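Glyceraldehyde-3-phosphate dehydrogenase (Sulfolobus solfataricus, PDB 1B7G) catalyses the phosphorylating oxidation of D-glyceraldehyde 3-phosphate to (2R)-3-phospho-glyceroyl phosphate in glycolysis, with NADP preferred over NAD as cofactor. Local coordinates at residues A[3-8]-A[79-84]; A[27-32]-A[72-77]; A[242-247]-A[334-339]; A[276-281]-A[301-306]. The protein carries 1 engineered substitution. All coordinates share one frame; numbering follows the deposited sequence.

Contact 1: A[3-8]-A[79-84]; sequences NVAVNG and DIVVDT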
loop_
_atom_site.group_PDB
_atom_site.type_symbol
_atom_site.label_atom_id
_atom_site.label_comp_id
_atom_site.label_asym_id
_atom_site.label_seq_id
_atom_site.Cartn_x
_atom_site.Cartn_y
_atom_site.Cartn_z
ATOM N N ASN A 3 6.869 -18.994 -23.538
ATOM C CA ASN A 3 7.745 -18.976 -22.382
ATOM C C ASN A 3 8.350 -17.573 -22.243
ATOM O O ASN A 3 9.019 -17.151 -23.171
ATOM C CB ASN A 3 8.903 -19.979 -22.598
ATOM C CG ASN A 3 8.401 -21.429 -22.478
ATOM O OD1 ASN A 3 7.407 -21.631 -21.786
ATOM N ND2 ASN A 3 9.084 -22.373 -23.125
ATOM N N VAL A 4 8.117 -16.902 -21.110
ATOM C CA VAL A 4 8.597 -15.529 -20.945
ATOM C C VAL A 4 9.579 -15.383 -19.791
ATOM O O VAL A 4 9.339 -15.779 -18.654
ATOM C CB VAL A 4 7.451 -14.524 -20.669
ATOM C CG1 VAL A 4 7.970 -13.083 -20.769
ATOM C CG2 VAL A 4 6.264 -14.726 -21.565
ATOM N N ALA A 5 10.688 -14.702 -20.109
ATOM C CA ALA A 5 11.678 -14.313 -19.114
ATOM C C ALA A 5 11.484 -12.830 -18.707
ATOM O O ALA A 5 11.109 -12.045 -19.556
ATOM C CB ALA A 5 13.043 -14.451 -19.789
ATOM N N VAL A 6 11.780 -12.442 -17.486
ATOM C CA VAL A 6 11.806 -11.067 -17.017
ATOM C C VAL A 6 13.208 -10.706 -16.522
ATOM O O VAL A 6 13.697 -11.191 -15.517
ATOM C CB VAL A 6 10.820 -10.732 -15.882
ATOM C CG1 VAL A 6 10.887 -9.259 -15.522
ATOM C CG2 VAL A 6 9.400 -11.111 -16.276
ATOM N N ASN A 7 13.839 -9.792 -17.252
ATOM C CA ASN A 7 15.211 -9.385 -16.932
ATOM C C ASN A 7 15.168 -8.093 -16.131
ATOM O O ASN A 7 14.751 -7.048 -16.617
ATOM C CB ASN A 7 16.006 -9.296 -18.239
ATOM C CG ASN A 7 17.485 -9.010 -17.982
ATOM O OD1 ASN A 7 17.900 -8.995 -16.831
ATOM N ND2 ASN A 7 18.260 -8.761 -19.034
ATOM N N GLY A 8 15.438 -8.198 -14.834
ATOM C CA GLY A 8 15.380 -7.124 -13.873
ATOM C C GLY A 8 14.157 -7.173 -12.975
ATOM O O GLY A 8 13.144 -6.523 -13.260
ATOM N N ASP A 79 11.227 -17.929 -24.973
ATOM C CA ASP A 79 10.806 -17.582 -26.298
ATOM C C ASP A 79 10.868 -16.037 -26.472
ATOM O O ASP A 79 10.828 -15.569 -27.614
ATOM C CB ASP A 79 9.343 -17.989 -26.486
ATOM C CG ASP A 79 9.177 -19.511 -26.411
ATOM O OD1 ASP A 79 10.073 -20.226 -26.910
ATOM O OD2 ASP A 79 8.166 -19.974 -25.861
ATOM N N ILE A 80 10.848 -15.270 -25.382
ATOM C CA ILE A 80 10.864 -13.788 -25.460
ATOM C C ILE A 80 11.224 -13.192 -24.103
ATOM O O ILE A 80 10.859 -13.715 -23.040
ATOM C CB ILE A 80 9.508 -13.217 -25.890
ATOM C CG1 ILE A 80 9.493 -11.673 -26.007
ATOM C CG2 ILE A 80 8.434 -13.621 -24.867
ATOM C CD1 ILE A 80 8.291 -11.174 -26.849
ATOM N N VAL A 81 11.994 -12.090 -24.107
ATOM C CA VAL A 81 12.413 -11.504 -22.843
ATOM C C VAL A 81 11.730 -10.134 -22.607
ATOM O O VAL A 81 11.667 -9.367 -23.580
ATOM C CB VAL A 81 13.928 -11.249 -22.833
ATOM C CG1 VAL A 81 14.374 -10.721 -21.467
ATOM C CG2 VAL A 81 14.721 -12.506 -23.196
ATOM N N VAL A 82 11.200 -9.910 -21.427
ATOM C CA VAL A 82 10.708 -8.611 -20.985
ATOM C C VAL A 82 11.861 -7.936 -20.194
ATOM O O VAL A 82 12.227 -8.345 -19.091
ATOM C CB VAL A 82 9.469 -8.573 -20.105
ATOM C CG1 VAL A 82 9.068 -7.111 -19.804
ATOM C CG2 VAL A 82 8.268 -9.240 -20.781
ATOM N N ASP A 83 12.497 -6.966 -20.838
ATOM C CA ASP A 83 13.634 -6.286 -20.211
ATOM C C ASP A 83 13.112 -5.111 -19.388
ATOM O O ASP A 83 12.507 -4.200 -19.956
ATOM C CB ASP A 83 14.638 -5.830 -21.265
ATOM C CG ASP A 83 15.877 -5.172 -20.689
ATOM O OD1 ASP A 83 15.782 -4.268 -19.832
ATOM O OD2 ASP A 83 16.987 -5.539 -21.131
ATOM N N THR A 84 13.343 -5.191 -18.092
ATOM C CA THR A 84 12.904 -4.162 -17.149
ATOM C C THR A 84 14.073 -3.707 -16.292
ATOM O O THR A 84 13.930 -3.409 -15.106
ATOM C CB THR A 84 11.755 -4.629 -16.254
ATOM O OG1 THR A 84 12.140 -5.771 -15.488
ATOM C CG2 THR A 84 10.511 -4.981 -17.043
HETATM O O HOH W 1 11.394 -22.057 -24.784
HETATM O O HOH W 2 12.008 -4.016 -12.796
#
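Asp79, just ahead of strand 80-83, meets Asn3 of strand 2-7: Asn3 N lies 2.8 Å from Asp79 OD2 in a nearly straight hydrogen bond (170° at the hydrogen), reaching the carboxylate's anti side from out of plane. The planes of the carboxylate and the Asn3 amide are nearly parallel, 10° apart, and a water joins Asn3 ND2 to Asp79 OD1. With an alanine in place of Asp79, the Asn3 N-H would probably be left without its carboxylate mate and the bridging water would lose one of its holds. Beyond this pair the strands run parallel, with Ala5 N 3.1 Å from Ile80 O, Val82 N 2.8 Å from Ala5 O, and bonds from Asn7 N to Val82 O and Thr84 N to Asn7 O. These are neighbouring central strands of the Rossmann-type sheet, and Gly8 opens a sequence consistent with its glycine-rich dinucleotide loop. On one face Val4 CG1 meets Val82 CG2 at 3.9 Å, beneath helices 11-21 and 304-315. On the other, Asn7 CB packs on Val81 CG1, also at 3.9 Å; Asn7 ND2 and Asp83 OD2 are 4.0 Å apart and not bonded directly, but both hydrogen-bond to Tyr97 OH. Thr84 holds OG1 between its own N and carbonyl carbon (chi1 60°), which directs the hydroxyl to Gly8 O, 2.6 Å from Thr84 OG1. A second water bridges Gly8 O and Thr84 O.

Contact 2: A[27-32]-A[72-77]; sequences KLVGVA and EDLIKT. Unlike the reference sequence in segment 72-77: Glu72 (reference Asp), Asp73 (reference Tyr).
Val29, Gly30 and Ala32 of strand 27-32 meet helix 72-77 along nearly antiparallel axes, 162° between their directions and 8.6 Å apart at closest approach. The strand is not regular: Val29 has a psi of -40°, and the normal alternation of side chains is interrupted, with Val29 and Ala32, three residues apart, both pointing to the helix. Gly30 lies between them; a CB there would jam against the carbonyl oxygen of Val29 and come close to Leu74. Leu74 fills the centre. Its CG is anti to the backbone N (chi1 168°), which carries the two methyl branches to separate targets: CD1 lies 3.6 Å from Val29 CG1 and 3.7 Å from Gly30 O, while CD2 is 3.8 Å from Ala32 CB. The Val29 and Leu74 side chains run alongside one another, pointing opposite ways. An alanine in place of Leu74 would remove both branches and is likely to open a gap facing Val29 and Ala32. One turn later Thr77 turns its methyl to the strand, CG2 resting 3.6 Å from Val29 CG1. Its hydroxyl is spent within the helix, OG1 lying 2.9 Å from Asp73 O and donating from above that carbonyl plane; the same oxygen also accepts Thr77 N. Leu74 further touches Ala5 of strand 2-7, and helix 89-99 covers Ile75 with Ile96 and Tyr97. Across the sheet, Leu28 and Val31 meet Ala17 of helix 11-21, which places strand 27-32 between helical layers of the Rossmann-type domain.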
loop_
_atom_site.group_PDB
_atom_site.type_symbol
_atom_site.label_atom_id
_atom_site.label_comp_id
_atom_site.label_asym_id
_atom_site.label_seq_id
_atom_site.Cartn_x
_atom_site.Cartn_y
_atom_site.Cartn_z
ATOM N N LYS A 27 3.867 -18.562 -19.780
ATOM C CA LYS A 27 4.394 -19.131 -18.536
ATOM C C LYS A 27 5.678 -18.375 -18.197
ATOM O O LYS A 27 6.516 -18.144 -19.065
ATOM C CB LYS A 27 4.591 -20.633 -18.586
ATOM C CG LYS A 27 5.910 -21.224 -18.978
ATOM C CD LYS A 27 5.757 -22.699 -19.361
ATOM C CE LYS A 27 7.083 -23.437 -19.375
ATOM N NZ LYS A 27 6.978 -24.775 -20.029
ATOM N N LEU A 28 5.800 -18.013 -16.920
ATOM C CA LEU A 28 7.003 -17.338 -16.461
ATOM C C LEU A 28 8.154 -18.338 -16.336
ATOM O O LEU A 28 8.129 -19.184 -15.447
ATOM C CB LEU A 28 6.772 -16.667 -15.110
ATOM C CG LEU A 28 8.006 -15.987 -14.486
ATOM C CD1 LEU A 28 8.455 -14.770 -15.284
ATOM C CD2 LEU A 28 7.668 -15.562 -13.053
ATOM N N VAL A 29 9.201 -18.151 -17.114
ATOM C CA VAL A 29 10.363 -19.037 -17.071
ATOM C C VAL A 29 11.201 -18.728 -15.856
ATOM O O VAL A 29 11.760 -19.603 -15.195
ATOM C CB VAL A 29 11.230 -18.887 -18.344
ATOM C CG1 VAL A 29 12.601 -19.500 -18.165
ATOM C CG2 VAL A 29 10.529 -19.515 -19.548
ATOM N N GLY A 30 11.341 -17.430 -15.544
ATOM C CA GLY A 30 12.194 -17.065 -14.404
ATOM C C GLY A 30 12.499 -15.558 -14.521
ATOM O O GLY A 30 12.047 -14.922 -15.477
ATOM N N VAL A 31 13.171 -15.010 -13.519
ATOM C CA VAL A 31 13.476 -13.574 -13.492
ATOM C C VAL A 31 14.962 -13.369 -13.235
ATOM O O VAL A 31 15.604 -14.190 -12.583
ATOM C CB VAL A 31 12.679 -12.829 -12.405
ATOM C CG1 VAL A 31 11.189 -13.090 -12.520
ATOM C CG2 VAL A 31 13.117 -13.169 -10.989
ATOM N N ALA A 32 15.492 -12.235 -13.703
ATOM C CA ALA A 32 16.919 -11.962 -13.537
ATOM C C ALA A 32 17.144 -10.770 -12.604
ATOM O O ALA A 32 16.436 -9.750 -12.684
ATOM C CB ALA A 32 17.554 -11.768 -14.895
ATOM N N GLU A 72 22.083 -15.220 -19.512
ATOM C CA GLU A 72 22.099 -15.868 -20.805
ATOM C C GLU A 72 21.295 -17.164 -20.805
ATOM O O GLU A 72 20.582 -17.465 -21.768
ATOM C CB GLU A 72 23.519 -16.169 -21.276
ATOM C CG GLU A 72 24.271 -14.955 -21.801
ATOM C CD GLU A 72 24.794 -14.067 -20.690
ATOM O OE1 GLU A 72 24.645 -14.428 -19.505
ATOM O OE2 GLU A 72 25.366 -13.002 -21.025
ATOM N N ASP A 73 21.431 -17.957 -19.749
ATOM C CA ASP A 73 20.658 -19.186 -19.637
ATOM C C ASP A 73 19.166 -18.870 -19.730
ATOM O O ASP A 73 18.468 -19.474 -20.564
ATOM C CB ASP A 73 20.927 -19.897 -18.311
ATOM C CG ASP A 73 22.305 -20.573 -18.330
ATOM O OD1 ASP A 73 22.775 -20.897 -19.428
ATOM O OD2 ASP A 73 22.882 -20.705 -17.249
ATOM N N LEU A 74 18.750 -17.916 -18.891
ATOM C CA LEU A 74 17.351 -17.495 -18.802
ATOM C C LEU A 74 16.882 -17.049 -20.172
ATOM O O LEU A 74 15.836 -17.457 -20.657
ATOM C CB LEU A 74 17.160 -16.363 -17.771
ATOM C CG LEU A 74 15.809 -15.642 -17.780
ATOM C CD1 LEU A 74 14.658 -16.583 -17.439
ATOM C CD2 LEU A 74 15.767 -14.458 -16.805
ATOM N N ILE A 75 17.756 -16.281 -20.841
ATOM C CA ILE A 75 17.483 -15.795 -22.176
ATOM C C ILE A 75 17.297 -16.932 -23.160
ATOM O O ILE A 75 16.292 -16.990 -23.881
ATOM C CB ILE A 75 18.587 -14.802 -22.648
ATOM C CG1 ILE A 75 18.553 -13.565 -21.748
ATOM C CG2 ILE A 75 18.273 -14.404 -24.090
ATOM C CD1 ILE A 75 19.815 -12.736 -21.723
ATOM N N LYS A 76 18.250 -17.874 -23.166
ATOM C CA LYS A 76 18.202 -19.037 -24.044
ATOM C C LYS A 76 16.940 -19.866 -23.847
ATOM O O LYS A 76 16.289 -20.292 -24.823
ATOM C CB LYS A 76 19.459 -19.908 -23.863
ATOM C CG LYS A 76 20.711 -19.438 -24.556
ATOM C CD LYS A 76 22.008 -20.123 -24.162
ATOM C CE LYS A 76 22.844 -19.335 -23.181
ATOM N NZ LYS A 76 24.156 -19.955 -22.847
ATOM N N THR A 77 16.513 -20.046 -22.611
ATOM C CA THR A 77 15.302 -20.794 -22.284
ATOM C C THR A 77 14.005 -20.123 -22.651
ATOM O O THR A 77 12.965 -20.792 -22.853
ATOM C CB THR A 77 15.280 -21.049 -20.751
ATOM O OG1 THR A 77 16.521 -21.631 -20.383
ATOM C CG2 THR A 77 14.142 -21.953 -20.325
#

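Contact 3: A[242-247]-A[334-339]; sequences NTPRIV and ILKGYL
Arg245 N donates to Leu335 O, 3.2 Å away, in the one direct hydrogen bond between the segments; it is close to straight at 169° and runs nearly along the C=O axis. Beside it, Arg245 CG lies 3.6 Å from Ile334 CG2, the two side chains crossing at an angle. Val247 takes up the other end: its CG1 touches Leu335 CB at 3.7 Å and its CG2 reaches Leu339 CB at 3.9 Å, one methyl on each of two leucines. Between these ends Lys336 CA approaches Ile246 O to 3.5 Å as a CH...O contact, and Lys336 CB packs against the backbone at Pro244, 3.5 Å from Pro244 N. Beyond CG the lysine chain is extended and leads outward, where a water links its NZ to Asn242 O. Another water accepts the N-H groups of Thr243 and Gly337 and donates to Ile246 O, adding a bridge beside the direct contacts. What places Arg245 N is a type II turn from Thr243 to Ile246, closed by Ile246 N to Thr243 O at 3.1 Å. Pro244 and Arg245 occupy its corners, Arg245 with a positive phi of 97°. The arginine's extended chain then points from the contact to salt bridges with Asp310 and Glu307, and NE donates to Asn329 OD1. Leu335 N is hydrogen-bonded to Glu277 OE2. Strand 246-249 is the edge of the mixed sheet of this chain, paired on one side with strand 278-288, and the 334-339 loop follows its other side, with Gly337 and Leu339 hydrogen-bonded to backbone atoms of Leu248.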
loop_
_atom_site.group_PDB
_atom_site.type_symbol
_atom_site.label_atom_id
_atom_site.label_comp_id
_atom_site.label_asym_id
_atom_site.label_seq_id
_atom_site.Cartn_x
_atom_site.Cartn_y
_atom_site.Cartn_z
ATOM N N ASN A 242 -15.742 5.152 -20.972
ATOM C CA ASN A 242 -15.946 3.821 -21.531
ATOM C C ASN A 242 -14.726 3.243 -22.195
ATOM O O ASN A 242 -14.779 2.609 -23.268
ATOM C CB ASN A 242 -17.076 3.950 -22.593
ATOM C CG ASN A 242 -18.409 4.054 -21.876
ATOM O OD1 ASN A 242 -18.831 3.024 -21.343
ATOM N ND2 ASN A 242 -18.989 5.253 -21.796
ATOM N N THR A 243 -13.556 3.442 -21.591
ATOM C CA THR A 243 -12.320 2.927 -22.200
ATOM C C THR A 243 -11.479 2.260 -21.142
ATOM O O THR A 243 -10.927 2.939 -20.224
ATOM C CB THR A 243 -11.502 4.072 -22.841
ATOM O OG1 THR A 243 -12.296 4.829 -23.744
ATOM C CG2 THR A 243 -10.242 3.598 -23.524
ATOM N N PRO A 244 -11.301 0.958 -21.190
ATOM C CA PRO A 244 -10.355 0.299 -20.321
ATOM C C PRO A 244 -8.959 0.915 -20.389
ATOM O O PRO A 244 -8.369 1.029 -21.422
ATOM C CB PRO A 244 -10.343 -1.144 -20.796
ATOM C CG PRO A 244 -11.662 -1.326 -21.473
ATOM C CD PRO A 244 -11.934 0.012 -22.133
ATOM N N ARG A 245 -8.398 1.085 -19.168
ATOM C CA ARG A 245 -7.073 1.628 -18.994
ATOM C C ARG A 245 -7.103 3.146 -18.684
ATOM O O ARG A 245 -6.102 3.749 -18.389
ATOM C CB ARG A 245 -6.067 1.233 -20.050
ATOM C CG ARG A 245 -5.704 -0.242 -19.945
ATOM C CD ARG A 245 -4.628 -0.687 -20.926
ATOM N NE ARG A 245 -4.820 -2.149 -21.139
ATOM C CZ ARG A 245 -4.015 -2.873 -21.893
ATOM N NH1 ARG A 245 -2.946 -2.334 -22.455
ATOM N NH2 ARG A 245 -4.285 -4.171 -22.062
ATOM N N ILE A 246 -8.325 3.627 -18.643
ATOM C CA ILE A 246 -8.645 5.000 -18.270
ATOM C C ILE A 246 -9.781 4.920 -17.261
ATOM O O ILE A 246 -10.790 4.241 -17.517
ATOM C CB ILE A 246 -9.073 5.890 -19.433
ATOM C CG1 ILE A 246 -7.921 6.148 -20.412
ATOM C CG2 ILE A 246 -9.607 7.244 -18.922
ATOM C CD1 ILE A 246 -8.346 6.877 -21.699
ATOM N N VAL A 247 -9.642 5.547 -16.107
ATOM C CA VAL A 247 -10.768 5.596 -15.163
ATOM C C VAL A 247 -11.088 7.079 -14.866
ATOM O O VAL A 247 -10.227 7.939 -15.043
ATOM C CB VAL A 247 -10.539 4.848 -13.858
ATOM C CG1 VAL A 247 -10.538 3.334 -14.079
ATOM C CG2 VAL A 247 -9.258 5.267 -13.142
ATOM N N ILE A 334 -8.239 -4.926 -14.978
ATOM C CA ILE A 334 -8.148 -3.543 -15.439
ATOM C C ILE A 334 -9.543 -2.940 -15.472
ATOM O O ILE A 334 -10.520 -3.619 -15.780
ATOM C CB ILE A 334 -7.469 -3.463 -16.812
ATOM C CG1 ILE A 334 -6.037 -3.993 -16.802
ATOM C CG2 ILE A 334 -7.485 -2.050 -17.389
ATOM C CD1 ILE A 334 -5.145 -3.462 -15.689
ATOM N N LEU A 335 -9.683 -1.684 -15.071
ATOM C CA LEU A 335 -10.993 -1.055 -15.013
ATOM C C LEU A 335 -11.283 -0.046 -16.094
ATOM O O LEU A 335 -10.402 0.464 -16.750
ATOM C CB LEU A 335 -11.069 -0.324 -13.637
ATOM C CG LEU A 335 -10.864 -1.207 -12.408
ATOM C CD1 LEU A 335 -10.746 -0.333 -11.140
ATOM C CD2 LEU A 335 -12.016 -2.203 -12.264
ATOM N N LYS A 336 -12.536 0.387 -16.172
ATOM C CA LYS A 336 -12.933 1.519 -17.016
ATOM C C LYS A 336 -14.035 2.227 -16.212
ATOM O O LYS A 336 -14.393 1.709 -15.157
ATOM C CB LYS A 336 -13.468 1.103 -18.398
ATOM C CG LYS A 336 -14.803 0.338 -18.234
ATOM C CD LYS A 336 -15.396 -0.000 -19.610
ATOM C CE LYS A 336 -16.635 -0.907 -19.301
ATOM N NZ LYS A 336 -17.318 -1.191 -20.605
ATOM N N GLY A 337 -14.549 3.346 -16.670
ATOM C CA GLY A 337 -15.626 4.057 -16.008
ATOM C C GLY A 337 -15.093 4.788 -14.766
ATOM O O GLY A 337 -13.895 5.074 -14.679
ATOM N N TYR A 338 -15.954 5.035 -13.801
ATOM C CA TYR A 338 -15.578 5.684 -12.558
ATOM C C TYR A 338 -14.882 4.740 -11.604
ATOM O O TYR A 338 -15.334 3.616 -11.336
ATOM C CB TYR A 338 -16.776 6.370 -11.878
ATOM C CG TYR A 338 -17.128 7.703 -12.511
ATOM C CD1 TYR A 338 -16.488 8.884 -12.108
ATOM C CD2 TYR A 338 -18.108 7.787 -13.504
ATOM C CE1 TYR A 338 -16.818 10.099 -12.697
ATOM C CE2 TYR A 338 -18.423 8.990 -14.097
ATOM C CZ TYR A 338 -17.775 10.143 -13.685
ATOM O OH TYR A 338 -18.096 11.329 -14.275
ATOM N N LEU A 339 -13.710 5.169 -11.103
ATOM C CA LEU A 339 -13.024 4.383 -10.084
ATOM C C LEU A 339 -13.665 4.746 -8.725
ATOM O O LEU A 339 -13.836 3.934 -7.834
ATOM C CB LEU A 339 -11.531 4.686 -10.020
ATOM C CG LEU A 339 -10.792 4.080 -8.820
ATOM C CD1 LEU A 339 -10.759 2.530 -8.968
ATOM C CD2 LEU A 339 -9.373 4.614 -8.726
HETATM O O HOH W 3 -16.154 -0.043 -23.387
HETATM O O HOH W 4 -13.135 4.643 -19.100
#

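Contact 4: A[276-281]-A[301-306]; sequences PEVMIF and ESIVVP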
loop_
_atom_site.group_PDB
_atom_site.type_symbol
_atom_site.label_atom_id
_atom_site.label_comp_id
_atom_site.label_asym_id
_atom_site.label_seq_id
_atom_site.Cartn_x
_atom_site.Cartn_y
_atom_site.Cartn_z
ATOM N N PRO A 276 -3.293 0.768 -12.457
ATOM C CA PRO A 276 -2.655 0.854 -13.744
ATOM C C PRO A 276 -3.359 1.764 -14.746
ATOM O O PRO A 276 -2.840 1.991 -15.850
ATOM C CB PRO A 276 -2.624 -0.574 -14.268
ATOM C CG PRO A 276 -3.193 -1.448 -13.194
ATOM C CD PRO A 276 -3.863 -0.588 -12.178
ATOM N N GLU A 277 -4.580 2.162 -14.484
ATOM C CA GLU A 277 -5.365 3.001 -15.349
ATOM C C GLU A 277 -5.012 4.497 -15.236
ATOM O O GLU A 277 -4.653 4.940 -14.137
ATOM C CB GLU A 277 -6.849 2.862 -14.999
ATOM C CG GLU A 277 -7.359 1.397 -15.112
ATOM C CD GLU A 277 -7.158 0.581 -13.852
ATOM O OE1 GLU A 277 -6.616 1.115 -12.850
ATOM O OE2 GLU A 277 -7.538 -0.621 -13.849
ATOM N N VAL A 278 -5.232 5.245 -16.298
ATOM C CA VAL A 278 -5.053 6.724 -16.239
ATOM C C VAL A 278 -6.207 7.264 -15.432
ATOM O O VAL A 278 -7.350 6.857 -15.718
ATOM C CB VAL A 278 -5.028 7.345 -17.656
ATOM C CG1 VAL A 278 -5.011 8.881 -17.632
ATOM C CG2 VAL A 278 -3.773 6.876 -18.392
ATOM N N MET A 279 -5.968 8.073 -14.385
ATOM C CA MET A 279 -7.008 8.542 -13.493
ATOM C C MET A 279 -7.432 9.984 -13.813
ATOM O O MET A 279 -6.747 10.929 -13.389
ATOM C CB MET A 279 -6.553 8.476 -12.024
ATOM C CG MET A 279 -6.439 7.075 -11.446
ATOM S SD MET A 279 -5.246 6.960 -10.094
ATOM C CE MET A 279 -3.738 6.689 -10.928
ATOM N N ILE A 280 -8.452 10.157 -14.649
ATOM C CA ILE A 280 -8.855 11.498 -15.072
ATOM C C ILE A 280 -9.849 12.094 -14.084
ATOM O O ILE A 280 -10.853 11.470 -13.738
ATOM C CB ILE A 280 -9.479 11.504 -16.476
ATOM C CG1 ILE A 280 -8.444 11.056 -17.512
ATOM C CG2 ILE A 280 -10.034 12.900 -16.813
ATOM C CD1 ILE A 280 -8.956 10.900 -18.915
ATOM N N PHE A 281 -9.534 13.299 -13.611
ATOM C CA PHE A 281 -10.441 14.018 -12.709
ATOM C C PHE A 281 -11.606 14.573 -13.501
ATOM O O PHE A 281 -11.429 15.448 -14.358
ATOM C CB PHE A 281 -9.662 15.144 -11.973
ATOM C CG PHE A 281 -8.718 14.501 -10.969
ATOM C CD1 PHE A 281 -7.467 14.059 -11.354
ATOM C CD2 PHE A 281 -9.152 14.308 -9.663
ATOM C CE1 PHE A 281 -6.630 13.480 -10.433
ATOM C CE2 PHE A 281 -8.314 13.700 -8.730
ATOM C CZ PHE A 281 -7.070 13.282 -9.134
ATOM N N GLU A 301 4.098 3.018 -10.756
ATOM C CA GLU A 301 4.602 1.648 -10.529
ATOM C C GLU A 301 3.914 0.604 -11.418
ATOM O O GLU A 301 4.496 -0.469 -11.618
ATOM C CB GLU A 301 4.392 1.289 -9.057
ATOM C CG GLU A 301 5.254 2.187 -8.120
ATOM C CD GLU A 301 4.872 1.814 -6.663
ATOM O OE1 GLU A 301 3.720 2.076 -6.270
ATOM O OE2 GLU A 301 5.709 1.227 -5.982
ATOM N N SER A 302 2.722 0.885 -11.878
ATOM C CA SER A 302 1.951 -0.121 -12.607
ATOM C C SER A 302 1.404 0.212 -13.972
ATOM O O SER A 302 0.920 -0.745 -14.624
ATOM C CB SER A 302 0.766 -0.495 -11.703
ATOM O OG SER A 302 -0.180 0.517 -11.553
ATOM N N ILE A 303 1.304 1.452 -14.407
ATOM C CA ILE A 303 0.679 1.755 -15.681
ATOM C C ILE A 303 1.213 0.969 -16.864
ATOM O O ILE A 303 0.381 0.504 -17.667
ATOM C CB ILE A 303 0.686 3.275 -15.998
ATOM C CG1 ILE A 303 -0.007 3.485 -17.358
ATOM C CG2 ILE A 303 2.130 3.806 -15.954
ATOM C CD1 ILE A 303 -0.427 4.952 -17.602
ATOM N N VAL A 304 2.501 0.649 -16.925
ATOM C CA VAL A 304 3.021 -0.061 -18.084
ATOM C C VAL A 304 2.892 -1.581 -17.996
ATOM O O VAL A 304 3.240 -2.256 -18.985
ATOM C CB VAL A 304 4.441 0.311 -18.499
ATOM C CG1 VAL A 304 4.532 1.792 -18.873
ATOM C CG2 VAL A 304 5.518 -0.039 -17.488
ATOM N N VAL A 305 2.469 -2.130 -16.889
ATOM C CA VAL A 305 2.326 -3.591 -16.770
ATOM C C VAL A 305 1.452 -4.209 -17.829
ATOM O O VAL A 305 1.989 -5.037 -18.593
ATOM C CB VAL A 305 1.917 -3.940 -15.324
ATOM C CG1 VAL A 305 1.643 -5.426 -15.121
ATOM C CG2 VAL A 305 3.100 -3.505 -14.435
ATOM N N PRO A 306 0.194 -3.840 -18.027
ATOM C CA PRO A 306 -0.646 -4.371 -19.071
ATOM C C PRO A 306 -0.079 -4.122 -20.455
ATOM O O PRO A 306 -0.135 -5.027 -21.326
ATOM C CB PRO A 306 -2.025 -3.794 -18.845
ATOM C CG PRO A 306 -1.759 -2.536 -18.060
ATOM C CD PRO A 306 -0.514 -2.782 -17.251
#
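Ser302 and Ile303 meet Pro276 through two different first torsions. Ser302 sets OG between its backbone N and carbonyl carbon (chi1 69°), which brings the hydroxyl over the proline, 3.3 Å from Pro276 N. That nitrogen has no hydrogen to give, and Ser302 OG is instead hydrogen-bonded to His299 ND1, so the closeness to Pro276 is van der Waals contact. Ile303 sends CG1 anti to the backbone N (chi1 -180°), and this carries the chain past the Pro276 carbonyl: CG1 lies 3.5 Å from Pro276 O, and CD1 ends 3.9 Å from Val278 CG2, the two side chains crossing. The same carbonyl is approached by Ile303 CA, also 3.5 Å from Pro276 O, with 150° at the hydrogen, a geometry that fits a CH...O contact. Pro276 O further accepts from Arg146 NH1, which satisfies this oxygen. The proline ring is covered on the serine side too, Pro276 CB being 3.6 Å from Ser302 O, while Pro306 CD comes within 4.3 Å of Pro276 CB. Ser302 O takes Val305 N within its own segment, where the chain turns into helix 304-315. Ile303 also packs on Cys139 and Ala143 of helix 139-152, and its side chain lies about 4 Å from that of Cys139, the catalytic cysteine. The arrangement is consistent with a second-shell place beside the glyceraldehyde-3-phosphate dehydrogenase active site, where the chain leaves the catalytic domain's sheet and enters the helix that packs against the Rossmann-type domain.

How the contacts relate
Contacts 1 and 2 share the parallel sheet of the Rossmann-type domain, their centres 7 Å apart: strands 2-7 and 26-32 are neighbours, joined by Val6 O to Ala32 N at 2.8 Å, and contact 2 is nested inside the loop that contact 1 closes. Contacts 3 and 4 are paired likewise on the mixed sheet, 10 Å between centres, with Val247 N 2.7 Å from Val278 O. Contacts 1 and 4 do not touch, with centres about 21 Å apart and nearest atoms about 7 Å. In contact 4 the Ile303 side chain is about 4 Å from that of the catalytic Cys139; contact 1 adjoins Ile12 of the probable NAD(+) site, and contact 3 lies away from both.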